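PDB 4QHZ: putative glycosyl hydrolase, which is probably a hydrolase of the 3-keto-disaccharide hydrolase (DUF1080) family, with a concanavalin-like beta fold that binds magnesium. Local coordinates for residues 77-82 / 236-241; 101-106 / 164-169; 149-154 / 206-211; 170-175 / 185-190. One frame throughout, in Å; residues are numbered along the deposited sequence.

Contact 1. Residues 77-82 / 236-241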
# COMPACT_ATOMS: atom_id res chain seq x y z
N GLY C 77 -10.15 -38.89 -11.59
CA GLY C 77 -9.74 -37.53 -11.94
C GLY C 77 -9.63 -36.57 -10.77
O GLY C 77 -9.48 -35.37 -10.98
N VAL C 78 -9.72 -37.08 -9.55
CA VAL C 78 -9.56 -36.26 -8.35
C VAL C 78 -8.55 -36.93 -7.44
O VAL C 78 -8.15 -38.06 -7.68
CB VAL C 78 -10.90 -36.06 -7.58
CG1 VAL C 78 -12.02 -35.64 -8.52
CG2 VAL C 78 -11.32 -37.33 -6.84
N PHE C 79 -8.12 -36.23 -6.39
CA PHE C 79 -7.42 -36.92 -5.31
C PHE C 79 -8.05 -36.58 -3.97
O PHE C 79 -8.58 -35.49 -3.77
CB PHE C 79 -5.90 -36.67 -5.34
CG PHE C 79 -5.47 -35.25 -5.06
CD1 PHE C 79 -5.38 -34.32 -6.08
CD2 PHE C 79 -5.06 -34.88 -3.78
CE1 PHE C 79 -4.95 -33.02 -5.84
CE2 PHE C 79 -4.62 -33.59 -3.53
CZ PHE C 79 -4.57 -32.66 -4.55
N THR C 80 -7.99 -37.55 -3.06
CA THR C 80 -8.70 -37.49 -1.81
C THR C 80 -7.71 -37.59 -0.66
O THR C 80 -6.81 -38.42 -0.68
CB THR C 80 -9.73 -38.63 -1.73
OG1 THR C 80 -10.60 -38.57 -2.87
CG2 THR C 80 -10.58 -38.53 -0.47
N VAL C 81 -7.91 -36.74 0.34
CA VAL C 81 -7.07 -36.72 1.53
C VAL C 81 -7.08 -38.08 2.22
O VAL C 81 -8.14 -38.68 2.40
CB VAL C 81 -7.54 -35.64 2.53
CG1 VAL C 81 -6.68 -35.66 3.79
CG2 VAL C 81 -7.52 -34.26 1.90
N ASN C 82 -5.90 -38.56 2.60
CA ASN C 82 -5.78 -39.71 3.48
C ASN C 82 -5.19 -39.21 4.79
O ASN C 82 -3.99 -38.94 4.88
CB ASN C 82 -4.92 -40.80 2.86
CG ASN C 82 -4.84 -42.05 3.73
OD1 ASN C 82 -5.16 -42.03 4.92
ND2 ASN C 82 -4.42 -43.16 3.13
N ILE C 236 -11.96 -34.60 2.29
CA ILE C 236 -12.34 -33.84 1.10
C ILE C 236 -11.50 -34.27 -0.11
O ILE C 236 -10.45 -34.91 0.04
CB ILE C 236 -12.26 -32.31 1.31
CG1 ILE C 236 -10.82 -31.83 1.42
CG2 ILE C 236 -13.05 -31.88 2.54
CD1 ILE C 236 -10.71 -30.34 1.18
N SER C 237 -11.98 -33.93 -1.30
CA SER C 237 -11.27 -34.25 -2.53
C SER C 237 -10.85 -32.98 -3.28
O SER C 237 -11.49 -31.94 -3.14
CB SER C 237 -12.13 -35.13 -3.43
OG SER C 237 -12.27 -36.43 -2.87
N PHE C 238 -9.79 -33.09 -4.07
CA PHE C 238 -9.24 -31.97 -4.82
C PHE C 238 -9.17 -32.29 -6.32
O PHE C 238 -9.05 -33.45 -6.70
CB PHE C 238 -7.83 -31.66 -4.33
CG PHE C 238 -7.77 -31.10 -2.94
CD1 PHE C 238 -7.91 -29.74 -2.71
CD2 PHE C 238 -7.53 -31.94 -1.86
CE1 PHE C 238 -7.84 -29.23 -1.44
CE2 PHE C 238 -7.47 -31.43 -0.58
CZ PHE C 238 -7.62 -30.07 -0.36
N ARG C 239 -9.23 -31.25 -7.15
CA ARG C 239 -8.98 -31.39 -8.58
C ARG C 239 -8.52 -30.07 -9.17
O ARG C 239 -8.59 -29.02 -8.52
CB ARG C 239 -10.23 -31.86 -9.32
CG ARG C 239 -11.26 -30.76 -9.51
CD ARG C 239 -12.50 -31.23 -10.24
NE ARG C 239 -13.37 -30.09 -10.55
CZ ARG C 239 -14.53 -30.18 -11.18
NH1 ARG C 239 -14.99 -31.36 -11.58
NH2 ARG C 239 -15.25 -29.09 -11.42
N ASN C 240 -8.04 -30.13 -10.41
CA ASN C 240 -7.67 -28.95 -11.19
C ASN C 240 -6.83 -27.94 -10.41
O ASN C 240 -7.27 -26.82 -10.12
CB ASN C 240 -8.92 -28.27 -11.75
CG ASN C 240 -8.60 -27.17 -12.76
OD1 ASN C 240 -7.51 -27.14 -13.33
ND2 ASN C 240 -9.54 -26.27 -12.97
N ILE C 241 -5.61 -28.34 -10.07
CA ILE C 241 -4.68 -27.47 -9.36
C ILE C 241 -3.59 -27.02 -10.31
O ILE C 241 -2.87 -27.85 -10.88
CB ILE C 241 -4.05 -28.18 -8.15
CG1 ILE C 241 -5.15 -28.87 -7.32
CG2 ILE C 241 -3.27 -27.18 -7.31
CD1 ILE C 241 -4.64 -29.57 -6.08
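Phe-79 and Phe-238 face each other as a hydrogen-bonded pair of two antiparallel strands, 78-80 and 237-245, in the larger sheet of a concanavalin-like beta fold. Their backbones are joined in both directions, Phe-238 N to Phe-79 O at 2.7 Å and Phe-79 N to Phe-238 O at 2.9 Å. The two rings lie nearly parallel, planes 24° apart, yet are displaced so far that little of one ring lies over the other. What covers the Phe-79 ring is instead the CB of Phe-238, a CH-pi contact 3.7 Å from the ring centroid. A chi1 of 67° tucks CG of Phe-79 between its backbone N and carbonyl carbon, and the ring swings across toward the partner strand. Its edge then meets Ile-241, whose CD1 sits in the ring plane 3.4 Å from Phe-79 CZ. Val-81 treats the other phenylalanine in the same way, placing CG2 at the edge of the Phe-238 ring. Phe-54, Val-74 and Trp-72 pack around Phe-79, while Phe-238 leans on Ile-101 and Trp-103 of the next strand and on Ser-119, a magnesium ligand. Arg-239 sends its extended chain away from strand 78-80 to form a salt bridge with Glu-102. Beyond the strand end, Val-81 N adds a nearly straight bond to Ile-236 O, 172° at the hydrogen. The sheet face carrying Thr-80 and Ser-237 is polar where they meet: Thr-80 OG1, which also bonds His-75 NE2, lies 2.7 Å from Ser-237 OG in a hydroxyl-hydroxyl hydrogen bond.

Contact 2. Residues 101-106 / 164-169; sequences IEWQVP and EWNVYD. With EDO (1,2-ethanediol), chain H.
Trp-103 takes a chi1 of 50°, CG flanked by both backbone neighbours of CA, and this lays the indole across the neighbouring strand, over Asn-166 and against Tyr-168. Asn-166 answers with CG turned beside its own N, and its CB comes to rest over the centre of the six-membered ring of Trp-103, 3.7 Å from the centroid. The indole then presents its edge to Tyr-168 in a T-shaped pair, planes 74° apart, with Trp-103 NE1 above the middle of the phenol ring and 3.6 Å from Tyr-168 CZ. Tyr-168 OH itself bonds Gln-130 O, and the amide oxygen of Asn-166 is taken by Arg-160 N and Asn-194 ND2, so the phenol hydroxyl and the amide oxygen are both held by other parts of the chain.

On the opposite face of the sheet, Gln-104 stretches over Trp-165. Its CB stands 3.4 Å from the centroid of the six-membered indole ring, almost on the ring normal, and its amide stacks on the indole with the planes 20° apart; the amide nitrogen bonds Gly-163 O. Glu-102 lies alongside Val-167, and besides its arginine partner its OE2 meets His-100, Gly-43 and Asn-240.

Four backbone bonds join the pairs Ile-101 with Tyr-168 and Trp-103 with Asn-166, among them Asn-166 N to Trp-103 O at 2.8 Å. Past them a water spans Val-105 N and Glu-164 O. Strands 97-104 and 165-177 thus form an antiparallel pair of the concanavalin-like sandwich, with Ile-101, Trp-103 and Tyr-168 packed against the sheet whose strands carry the magnesium ligands Ser-119, Glu-128 and Gln-130.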
# COMPACT_ATOMS: atom_id res chain seq x y z
N ILE C 101 -7.31 -23.86 -7.53
CA ILE C 101 -7.54 -25.13 -6.83
C ILE C 101 -9.03 -25.31 -6.56
O ILE C 101 -9.71 -24.39 -6.12
CB ILE C 101 -6.71 -25.24 -5.52
CG1 ILE C 101 -6.95 -26.58 -4.82
CG2 ILE C 101 -7.03 -24.10 -4.56
CD1 ILE C 101 -5.92 -26.88 -3.75
N GLU C 102 -9.52 -26.51 -6.83
CA GLU C 102 -10.93 -26.84 -6.64
C GLU C 102 -11.04 -27.97 -5.64
O GLU C 102 -10.20 -28.88 -5.62
CB GLU C 102 -11.56 -27.23 -7.97
CG GLU C 102 -11.38 -26.14 -9.03
CD GLU C 102 -12.15 -26.39 -10.32
OE1 GLU C 102 -12.96 -27.34 -10.39
OE2 GLU C 102 -11.92 -25.60 -11.26
N TRP C 103 -12.05 -27.89 -4.78
CA TRP C 103 -12.21 -28.88 -3.71
C TRP C 103 -13.68 -29.21 -3.44
O TRP C 103 -14.56 -28.35 -3.56
CB TRP C 103 -11.53 -28.40 -2.42
CG TRP C 103 -11.86 -27.02 -1.98
CD1 TRP C 103 -11.26 -25.87 -2.40
CD2 TRP C 103 -12.81 -26.62 -0.99
NE1 TRP C 103 -11.80 -24.78 -1.76
CE2 TRP C 103 -12.76 -25.22 -0.89
CE3 TRP C 103 -13.73 -27.32 -0.20
CZ2 TRP C 103 -13.58 -24.49 -0.02
CZ3 TRP C 103 -14.56 -26.60 0.66
CH2 TRP C 103 -14.47 -25.20 0.75
N GLN C 104 -13.91 -30.46 -3.07
CA GLN C 104 -15.24 -31.01 -2.92
C GLN C 104 -15.43 -31.60 -1.54
O GLN C 104 -14.67 -32.49 -1.13
CB GLN C 104 -15.47 -32.10 -3.96
CG GLN C 104 -16.86 -32.70 -3.97
CD GLN C 104 -16.92 -33.99 -4.76
OE1 GLN C 104 -16.11 -34.89 -4.54
NE2 GLN C 104 -17.85 -34.08 -5.69
N VAL C 105 -16.44 -31.12 -0.82
CA VAL C 105 -16.87 -31.76 0.41
C VAL C 105 -17.75 -32.94 0.01
O VAL C 105 -18.68 -32.77 -0.78
CB VAL C 105 -17.65 -30.79 1.31
CG1 VAL C 105 -18.04 -31.46 2.62
CG2 VAL C 105 -16.82 -29.53 1.57
N PRO C 106 -17.46 -34.15 0.53
CA PRO C 106 -18.24 -35.31 0.08
C PRO C 106 -19.69 -35.24 0.57
O PRO C 106 -19.96 -34.65 1.61
CB PRO C 106 -17.49 -36.49 0.70
CG PRO C 106 -16.82 -35.92 1.91
CD PRO C 106 -16.49 -34.49 1.58
N GLU C 164 -20.69 -30.71 -4.73
CA GLU C 164 -20.32 -29.72 -5.74
C GLU C 164 -18.90 -29.22 -5.48
O GLU C 164 -18.33 -29.47 -4.42
CB GLU C 164 -21.32 -28.56 -5.75
CG GLU C 164 -22.71 -28.99 -6.20
CD GLU C 164 -23.72 -27.85 -6.25
OE1 GLU C 164 -23.34 -26.68 -6.06
OE2 GLU C 164 -24.91 -28.14 -6.50
N TRP C 165 -18.33 -28.54 -6.47
CA TRP C 165 -16.92 -28.16 -6.42
C TRP C 165 -16.77 -26.68 -6.07
O TRP C 165 -17.35 -25.82 -6.75
CB TRP C 165 -16.23 -28.47 -7.75
CG TRP C 165 -16.02 -29.93 -7.90
CD1 TRP C 165 -16.87 -30.82 -8.49
CD2 TRP C 165 -14.93 -30.68 -7.39
NE1 TRP C 165 -16.36 -32.09 -8.40
CE2 TRP C 165 -15.16 -32.04 -7.73
CE3 TRP C 165 -13.77 -30.36 -6.68
CZ2 TRP C 165 -14.28 -33.06 -7.39
CZ3 TRP C 165 -12.88 -31.37 -6.35
CH2 TRP C 165 -13.15 -32.71 -6.70
N ASN C 166 -16.00 -26.41 -5.02
CA ASN C 166 -15.69 -25.04 -4.61
C ASN C 166 -14.39 -24.60 -5.26
O ASN C 166 -13.37 -25.27 -5.12
CB ASN C 166 -15.61 -24.94 -3.10
CG ASN C 166 -16.96 -25.08 -2.44
OD1 ASN C 166 -17.74 -24.14 -2.41
ND2 ASN C 166 -17.25 -26.28 -1.94
N VAL C 167 -14.45 -23.49 -5.98
CA VAL C 167 -13.35 -23.05 -6.82
C VAL C 167 -12.60 -21.91 -6.15
O VAL C 167 -13.20 -20.89 -5.84
CB VAL C 167 -13.87 -22.58 -8.19
CG1 VAL C 167 -12.73 -22.09 -9.06
CG2 VAL C 167 -14.63 -23.70 -8.88
N TYR C 168 -11.30 -22.10 -5.92
CA TYR C 168 -10.45 -21.04 -5.41
C TYR C 168 -9.56 -20.50 -6.53
O TYR C 168 -8.93 -21.28 -7.26
CB TYR C 168 -9.55 -21.51 -4.27
CG TYR C 168 -10.12 -21.54 -2.86
CD1 TYR C 168 -11.39 -21.06 -2.55
CD2 TYR C 168 -9.33 -22.00 -1.81
CE1 TYR C 168 -11.87 -21.08 -1.25
CE2 TYR C 168 -9.80 -22.02 -0.51
CZ TYR C 168 -11.06 -21.55 -0.23
OH TYR C 168 -11.50 -21.59 1.08
N ASP C 169 -9.51 -19.18 -6.64
CA ASP C 169 -8.46 -18.49 -7.40
C ASP C 169 -7.74 -17.58 -6.42
O ASP C 169 -8.38 -16.80 -5.70
CB ASP C 169 -9.05 -17.73 -8.58
CG ASP C 169 -9.43 -18.65 -9.72
OD1 ASP C 169 -8.52 -19.27 -10.31
OD2 ASP C 169 -10.64 -18.80 -10.01
C1 EDO H . -12.48 -16.00 -11.13
O1 EDO H . -12.39 -16.87 -9.99
C2 EDO H . -11.31 -16.30 -12.06
O2 EDO H . -11.23 -15.28 -13.06
O HOH W 1 -18.31 -29.17 -1.63

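Contact 3. Residues 149-154 / 206-211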
# COMPACT_ATOMS: atom_id res chain seq x y z
N TYR C 149 -6.28 -17.87 8.13
CA TYR C 149 -6.73 -18.53 9.36
C TYR C 149 -6.43 -17.73 10.63
O TYR C 149 -5.27 -17.48 10.97
CB TYR C 149 -6.14 -19.93 9.45
CG TYR C 149 -6.63 -20.71 10.64
CD1 TYR C 149 -7.94 -21.17 10.71
CD2 TYR C 149 -5.78 -20.98 11.71
CE1 TYR C 149 -8.39 -21.88 11.81
CE2 TYR C 149 -6.22 -21.69 12.80
CZ TYR C 149 -7.52 -22.14 12.85
OH TYR C 149 -7.96 -22.84 13.94
N LYS C 150 -7.51 -17.32 11.30
CA LYS C 150 -7.49 -16.58 12.58
C LYS C 150 -6.87 -15.18 12.51
O LYS C 150 -6.50 -14.60 13.53
CB LYS C 150 -6.81 -17.41 13.69
CG LYS C 150 -7.70 -18.52 14.23
CD LYS C 150 -7.17 -19.09 15.54
CE LYS C 150 -8.18 -20.03 16.18
NZ LYS C 150 -7.79 -20.36 17.59
N GLN C 151 -6.78 -14.62 11.30
CA GLN C 151 -6.28 -13.26 11.12
C GLN C 151 -7.32 -12.38 10.45
O GLN C 151 -7.62 -11.31 10.94
CB GLN C 151 -5.01 -13.26 10.28
CG GLN C 151 -3.80 -13.85 10.97
CD GLN C 151 -2.57 -13.84 10.08
OE1 GLN C 151 -2.45 -13.02 9.17
NE2 GLN C 151 -1.63 -14.74 10.36
N SER C 152 -7.83 -12.85 9.30
CA SER C 152 -8.68 -12.05 8.44
C SER C 152 -9.96 -12.79 8.09
O SER C 152 -9.93 -13.83 7.43
CB SER C 152 -7.94 -11.69 7.16
OG SER C 152 -6.76 -10.95 7.46
N ILE C 153 -11.09 -12.23 8.53
CA ILE C 153 -12.41 -12.78 8.28
C ILE C 153 -12.73 -12.61 6.79
O ILE C 153 -12.50 -11.54 6.22
CB ILE C 153 -13.47 -12.05 9.12
CG1 ILE C 153 -13.16 -12.20 10.62
CG2 ILE C 153 -14.86 -12.59 8.83
CD1 ILE C 153 -13.85 -11.18 11.49
N PRO C 154 -13.24 -13.67 6.15
CA PRO C 154 -13.57 -13.54 4.73
C PRO C 154 -14.76 -12.61 4.51
O PRO C 154 -15.62 -12.47 5.39
CB PRO C 154 -13.93 -14.97 4.32
CG PRO C 154 -14.42 -15.60 5.58
CD PRO C 154 -13.57 -15.01 6.67
N GLY C 206 1.52 -12.52 9.67
CA GLY C 206 2.54 -13.46 10.11
C GLY C 206 2.00 -14.86 9.93
O GLY C 206 0.95 -15.04 9.30
N THR C 207 2.68 -15.86 10.48
CA THR C 207 2.22 -17.24 10.40
C THR C 207 0.78 -17.36 10.93
O THR C 207 0.40 -16.65 11.87
CB THR C 207 3.09 -18.20 11.22
OG1 THR C 207 3.11 -17.77 12.59
CG2 THR C 207 4.52 -18.24 10.68
N THR C 208 -0.02 -18.21 10.31
CA THR C 208 -1.35 -18.51 10.82
C THR C 208 -1.20 -19.50 11.97
O THR C 208 -0.51 -20.51 11.84
CB THR C 208 -2.27 -19.06 9.72
OG1 THR C 208 -1.62 -20.13 9.02
CG2 THR C 208 -2.62 -17.96 8.76
N GLU C 209 -1.83 -19.19 13.09
CA GLU C 209 -1.63 -19.95 14.33
C GLU C 209 -2.96 -20.29 15.00
O GLU C 209 -3.83 -19.43 15.13
CB GLU C 209 -0.78 -19.14 15.30
CG GLU C 209 0.61 -18.77 14.79
CD GLU C 209 1.57 -19.95 14.72
OE1 GLU C 209 1.28 -21.00 15.32
OE2 GLU C 209 2.62 -19.81 14.06
N TRP C 210 -3.09 -21.54 15.42
CA TRP C 210 -4.24 -21.99 16.19
C TRP C 210 -4.22 -21.38 17.59
O TRP C 210 -5.26 -21.07 18.15
CB TRP C 210 -4.24 -23.52 16.29
CG TRP C 210 -5.41 -24.12 17.02
CD1 TRP C 210 -6.73 -23.87 16.81
CD2 TRP C 210 -5.35 -25.11 18.06
NE1 TRP C 210 -7.50 -24.62 17.67
CE2 TRP C 210 -6.68 -25.39 18.45
CE3 TRP C 210 -4.30 -25.77 18.71
CZ2 TRP C 210 -6.99 -26.31 19.45
CZ3 TRP C 210 -4.62 -26.69 19.72
CH2 TRP C 210 -5.95 -26.94 20.07
N ILE C 211 -3.02 -21.21 18.14
CA ILE C 211 -2.84 -20.64 19.47
C ILE C 211 -1.93 -19.43 19.40
O ILE C 211 -0.82 -19.51 18.87
CB ILE C 211 -2.26 -21.68 20.45
CG1 ILE C 211 -3.30 -22.77 20.75
CG2 ILE C 211 -1.79 -21.01 21.73
CD1 ILE C 211 -2.76 -23.96 21.52
O HOH W 2 -3.13 -16.67 12.67
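Tyr-149 and Thr-208 meet at the tight part of this contact between two irregular loops. Thr-208 turns its methyl toward the tyrosine backbone, CG2 3.5 Å from Tyr-149 O, while its hydroxyl bonds Glu-128 N. Tyr-149 has CG anti to the backbone N (chi1 -177°), which runs the ring alongside residues 208-210 with its edge toward Trp-210 CA. The hydroxyl ends 3.3 Å from Trp-210 CD1, at the edge of the indole and near its plane, and bonds Tyr-140 OH. Gln-151 ties the other end: its NE2 gives a hydrogen bond of 2.8 Å to Gly-206 O, coming from above the carbonyl plane although the acceptor lies in the plane of the glutamine amide. Gln-151 OE1 accepts from Leu-205 N, so both ends of the amide are engaged and its rotation is fixed.

Between the glutamine and the tyrosine the packing is looser, and a water bridges Tyr-149 O and Glu-209 N, with a weak third bond to Gln-151 NE2. Trp-210 forms the exposed rim of this chain, yet Lys-150 is firmly held there: NZ lies 2.7 Å from Trp-210 O and forms a salt bridge with Glu-24 of the second subunit, whose His-20 stacks on Trp-210. Glu-128 is a magnesium ligand, and the side chain of Tyr-149 lies about 6 Å from the ion: the paired loops form part of the surroundings of the metal site on the concanavalin-like fold.

Contact 4. Residues 170-175 / 185-190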
# COMPACT_ATOMS: atom_id res chain seq x y z
N ILE C 170 -6.42 -17.69 -6.38
CA ILE C 170 -5.60 -17.06 -5.35
C ILE C 170 -4.46 -16.29 -6.00
O ILE C 170 -3.76 -16.84 -6.85
CB ILE C 170 -5.03 -18.11 -4.38
CG1 ILE C 170 -6.17 -18.77 -3.59
CG2 ILE C 170 -4.00 -17.49 -3.45
CD1 ILE C 170 -5.77 -20.01 -2.81
N ILE C 171 -4.29 -15.03 -5.62
CA ILE C 171 -3.19 -14.21 -6.09
C ILE C 171 -2.38 -13.80 -4.88
O ILE C 171 -2.93 -13.20 -3.95
CB ILE C 171 -3.68 -12.96 -6.85
CG1 ILE C 171 -4.67 -13.35 -7.96
CG2 ILE C 171 -2.49 -12.19 -7.42
CD1 ILE C 171 -5.34 -12.17 -8.63
N TYR C 172 -1.09 -14.13 -4.89
CA TYR C 172 -0.24 -14.00 -3.72
C TYR C 172 1.05 -13.24 -4.03
O TYR C 172 1.73 -13.52 -5.02
CB TYR C 172 0.12 -15.39 -3.19
CG TYR C 172 1.04 -15.39 -2.00
CD1 TYR C 172 0.55 -15.14 -0.72
CD2 TYR C 172 2.40 -15.66 -2.15
CE1 TYR C 172 1.39 -15.16 0.38
CE2 TYR C 172 3.25 -15.67 -1.06
CZ TYR C 172 2.75 -15.43 0.20
OH TYR C 172 3.59 -15.44 1.28
N THR C 173 1.36 -12.29 -3.16
CA THR C 173 2.60 -11.56 -3.18
C THR C 173 3.38 -11.93 -1.93
O THR C 173 2.89 -11.77 -0.82
CB THR C 173 2.35 -10.04 -3.23
OG1 THR C 173 1.50 -9.73 -4.34
CG2 THR C 173 3.65 -9.27 -3.36
N ALA C 174 4.60 -12.43 -2.12
CA ALA C 174 5.44 -12.89 -1.02
C ALA C 174 6.00 -11.71 -0.24
O ALA C 174 6.11 -10.61 -0.78
CB ALA C 174 6.58 -13.75 -1.55
N PRO C 175 6.34 -11.92 1.04
CA PRO C 175 6.91 -10.86 1.84
C PRO C 175 8.39 -10.70 1.53
O PRO C 175 8.97 -11.57 0.89
CB PRO C 175 6.75 -11.37 3.27
CG PRO C 175 6.87 -12.85 3.13
CD PRO C 175 6.22 -13.18 1.81
N THR C 185 8.33 -6.06 4.02
CA THR C 185 7.00 -5.95 3.45
C THR C 185 6.24 -7.21 3.80
O THR C 185 6.79 -8.31 3.75
CB THR C 185 7.02 -5.77 1.92
OG1 THR C 185 7.76 -6.85 1.32
CG2 THR C 185 7.66 -4.45 1.54
N HIS C 186 4.98 -7.05 4.18
CA HIS C 186 4.14 -8.19 4.53
C HIS C 186 3.64 -8.87 3.27
O HIS C 186 3.60 -8.26 2.21
CB HIS C 186 2.96 -7.73 5.37
CG HIS C 186 3.35 -7.30 6.75
ND1 HIS C 186 3.10 -8.06 7.86
CD2 HIS C 186 3.99 -6.19 7.18
CE1 HIS C 186 3.57 -7.44 8.93
NE2 HIS C 186 4.11 -6.30 8.55
N PRO C 187 3.26 -10.15 3.39
CA PRO C 187 2.64 -10.79 2.24
C PRO C 187 1.25 -10.24 2.03
O PRO C 187 0.61 -9.80 2.99
CB PRO C 187 2.57 -12.27 2.63
CG PRO C 187 3.23 -12.39 3.97
CD PRO C 187 3.23 -11.02 4.57
N THR C 188 0.78 -10.26 0.79
CA THR C 188 -0.61 -9.91 0.51
C THR C 188 -1.25 -11.02 -0.31
O THR C 188 -0.56 -11.75 -1.03
CB THR C 188 -0.73 -8.56 -0.24
OG1 THR C 188 -0.04 -8.64 -1.49
CG2 THR C 188 -0.13 -7.43 0.60
N VAL C 189 -2.57 -11.15 -0.19
CA VAL C 189 -3.29 -12.22 -0.87
C VAL C 189 -4.71 -11.79 -1.25
O VAL C 189 -5.39 -11.12 -0.48
CB VAL C 189 -3.31 -13.50 -0.01
CG1 VAL C 189 -4.08 -13.28 1.29
CG2 VAL C 189 -3.88 -14.67 -0.80
N THR C 190 -5.11 -12.15 -2.46
CA THR C 190 -6.49 -12.05 -2.89
C THR C 190 -7.02 -13.46 -3.07
O THR C 190 -6.34 -14.31 -3.65
CB THR C 190 -6.62 -11.21 -4.18
OG1 THR C 190 -6.38 -9.83 -3.88
CG2 THR C 190 -8.00 -11.34 -4.81
O HOH W 3 -1.58 -10.29 -3.71
O HOH W 4 6.75 -7.79 -0.92
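Pro-187 is the bump within this beta hairpin, wedged between Tyr-172 and Pro-175 of the other strand. Its CB rests 3.6 Å from Tyr-172 OH, while Pro-187 CG lies 3.7 Å from Pro-175 CB. The trans chi1 of Tyr-172 (178°) points the phenol beside Pro-187 toward Gln-124 OE1, its hydrogen-bond partner. The edge of the same ring meets Val-189 CB, and one step along, Ile-170 CG2 fits against Val-189 CG2 at 3.9 Å. Leu-123 and Tyr-127 of the facing sheet close over this apolar row.

The other face is mixed. Thr-173 and Thr-188 lie side by side, Thr-188 OG1 3.3 Å from Thr-173 CB, and one water touches both hydroxyls and donates to Ile-171 O. Ile-171 and Thr-190, farther along, are buried and pack against the second subunit.

Between the faces run four backbone bonds, including a nearly straight one from Thr-173 N to Thr-188 O (2.9 Å, 176°). The chemistry implies a two-sided hairpin: the face of Tyr-172 and Val-189 belongs to the apolar interior, whereas the other binds water at its Thr-173 and Thr-188 end and is buried against a neighbouring subunit at its Ile-171 and Thr-190 end.

Of the segments in these contacts, 77-82 comes first, and its pairing with 236-241 in contact 1 closes a loop of 153 residues that encloses the other three contacts. Contact 2 follows, joining 101-106 to 164-169. Before it closes, residues 149-154 open contact 3, which ends at 206-211, so contacts 2 and 3 cross. Contact 4 begins immediately after contact 2 on the same strand, 165-177, and lies wholly within the span of contact 3. Contacts 1, 2 and 4 all belong to one antiparallel sheet, contacts 1 and 2 joined directly by Arg-239 and Glu-102. Contact 3 links loops near the magnesium site, and, like contact 4, touches the second subunit.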